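Uncharacterized protein PF1083 (Pyrococcus furiosus, PDB 3NRN) is of unknown function but binds adenosine monophosphate and is probably an oxidoreductase. Local coordinates at residues A66-L69 with R70-G73. Numbering follows the deposited sequence.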
ATOM      1  N   ALA A  66      -1.015 -10.533   4.861  1.00 14.10           N
ATOM      2  CA  ALA A  66      -0.580 -11.932   4.898  1.00 18.09           C
ATOM      3  C   ALA A  66      -1.661 -12.783   5.553  1.00 17.54           C
ATOM      4  O   ALA A  66      -1.981 -13.865   5.066  1.00 18.64           O
ATOM      5  CB  ALA A  66       0.715 -12.075   5.667  1.00 15.79           C
ATOM      6  N   HIS A  67      -2.235 -12.286   6.648  1.00 17.27           N
ATOM      7  CA  HIS A  67      -3.276 -13.039   7.339  1.00 26.82           C
ATOM      8  C   HIS A  67      -4.456 -13.325   6.420  1.00 21.96           C
ATOM      9  O   HIS A  67      -4.956 -14.444   6.381  1.00 26.90           O
ATOM     10  CB  HIS A  67      -3.786 -12.293   8.572  1.00 18.76           C
ATOM     11  CG  HIS A  67      -4.845 -13.043   9.322  1.00 17.83           C
ATOM     12  ND1 HIS A  67      -4.621 -14.288   9.870  1.00 23.30           N
ATOM     13  CD2 HIS A  67      -6.145 -12.754   9.566  1.00 21.87           C
ATOM     14  CE1 HIS A  67      -5.738 -14.735  10.416  1.00 30.10           C
ATOM     15  NE2 HIS A  67      -6.679 -13.823  10.245  1.00 24.76           N
ATOM     16  N   LEU A  68      -4.894 -12.306   5.689  1.00 20.29           N
ATOM     17  CA  LEU A  68      -6.015 -12.454   4.778  1.00 19.27           C
ATOM     18  C   LEU A  68      -5.701 -13.466   3.694  1.00 27.08           C
ATOM     19  O   LEU A  68      -6.544 -14.286   3.341  1.00 21.68           O
ATOM     20  CB  LEU A  68      -6.368 -11.122   4.116  1.00 25.38           C
ATOM     21  CG  LEU A  68      -7.479 -10.267   4.712  1.00 32.83           C
ATOM     22  CD1 LEU A  68      -7.799  -9.135   3.721  1.00 20.61           C
ATOM     23  CD2 LEU A  68      -8.721 -11.122   4.974  1.00 28.77           C
ATOM     24  N   LEU A  69      -4.489 -13.396   3.153  1.00 22.35           N
ATOM     25  CA  LEU A  69      -4.096 -14.333   2.111  1.00 24.35           C
ATOM     26  C   LEU A  69      -4.091 -15.758   2.667  1.00 32.56           C
ATOM     27  O   LEU A  69      -4.528 -16.692   1.994  1.00 24.98           O
ATOM     28  CB  LEU A  69      -2.717 -13.963   1.564  1.00 18.01           C
ATOM     29  CG  LEU A  69      -2.689 -12.582   0.901  1.00 20.88           C
ATOM     30  CD1 LEU A  69      -1.259 -12.183   0.592  1.00 21.13           C
ATOM     31  CD2 LEU A  69      -3.542 -12.610  -0.370  1.00 23.32           C
ATOM     32  N   ARG A  70      -3.611 -15.928   3.898  1.00 24.74           N
ATOM     33  CA  ARG A  70      -3.586 -17.257   4.481  1.00 28.02           C
ATOM     34  C   ARG A  70      -4.990 -17.836   4.647  1.00 20.12           C
ATOM     35  O   ARG A  70      -5.251 -18.954   4.215  1.00 26.91           O
ATOM     36  CB  ARG A  70      -2.869 -17.262   5.838  1.00 29.08           C
ATOM     37  CG  ARG A  70      -2.777 -18.667   6.459  1.00 36.64           C
ATOM     38  CD  ARG A  70      -1.939 -18.695   7.733  1.00 34.35           C
ATOM     39  NE  ARG A  70      -0.585 -18.197   7.492  1.00 31.74           N
ATOM     40  CZ  ARG A  70       0.374 -18.145   8.412  1.00 28.72           C
ATOM     41  NH1 ARG A  70       0.141 -18.568   9.649  1.00 33.36           N
ATOM     42  NH2 ARG A  70       1.567 -17.663   8.094  1.00 32.59           N
ATOM     43  N   ILE A  71      -5.903 -17.081   5.250  1.00 24.44           N
ATOM     44  CA  ILE A  71      -7.249 -17.604   5.463  1.00 23.24           C
ATOM     45  C   ILE A  71      -8.037 -17.801   4.171  1.00 26.38           C
ATOM     46  O   ILE A  71      -9.004 -18.560   4.144  1.00 25.01           O
ATOM     47  CB  ILE A  71      -8.056 -16.722   6.458  1.00 29.40           C
ATOM     48  CG1 ILE A  71      -8.333 -15.339   5.866  1.00 21.85           C
ATOM     49  CG2 ILE A  71      -7.265 -16.572   7.758  1.00 24.28           C
ATOM     50  CD1 ILE A  71      -9.295 -14.518   6.691  1.00 25.76           C
ATOM     51  N   LEU A  72      -7.622 -17.131   3.096  1.00 18.93           N
ATOM     52  CA  LEU A  72      -8.299 -17.288   1.811  1.00 25.44           C
ATOM     53  C   LEU A  72      -7.830 -18.551   1.101  1.00 30.64           C
ATOM     54  O   LEU A  72      -8.462 -19.015   0.150  1.00 33.55           O
ATOM     55  CB  LEU A  72      -8.028 -16.094   0.905  1.00 19.60           C
ATOM     56  CG  LEU A  72      -8.726 -14.799   1.311  1.00 27.56           C
ATOM     57  CD1 LEU A  72      -8.325 -13.697   0.355  1.00 22.76           C
ATOM     58  CD2 LEU A  72     -10.230 -15.004   1.308  1.00 27.63           C
ATOM     59  N   GLY A  73      -6.713 -19.100   1.565  1.00 30.33           N
ATOM     60  CA  GLY A  73      -6.176 -20.293   0.944  1.00 33.98           C
ATOM     61  C   GLY A  73      -5.200 -19.941  -0.159  1.00 34.02           C
ATOM     62  O   GLY A  73      -4.867 -20.773  -1.006  1.00 31.59           O
TER
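Ile71 lies one helical turn beyond His67, and its two branches reach back to different neighbours in the last turns of helix 64-72. Its CB, the first atom outward, lies 3.8 Å from the carbonyl oxygen of His67. From there the methyl CG2 goes over one face of the His67 imidazole, a CH-pi contact with CG2 3.9 Å from the ring centroid and 27° off the ring normal; CE1 is the ring atom it approaches most closely. The ring can receive it because His67 CG is anti to its own backbone N (chi1 -179°), and Tyr412 stacks on the same imidazole. The other branch, CG1, leans over the carbonyl oxygens of Leu68 and His67. At its tip, CD1 meets the CD2 methyl of Leu68 at 3.8 Å, the two side chains crossing at a slant, with Phe408 packed against both. An alanine here would remove both branches and would probably leave the His67 ring without its methyl cover and open a gap beside Leu68 CD2. Along the backbone, Ile71 N donates a nearly straight bond to His67 O (3.0 Å), and Arg70 N bonds to Ala66 O. The bond from Leu72 N to Leu68 O is more bent. Leu69 and Leu72 turn to the interior, against helices 10-21 and 188-200. Gly73, at positive phi, ends the helix: its N bonds to Arg70 O at 3.0 Å and weakly to Leu69 O, the arrangement of a Schellman motif at a helix C-terminus.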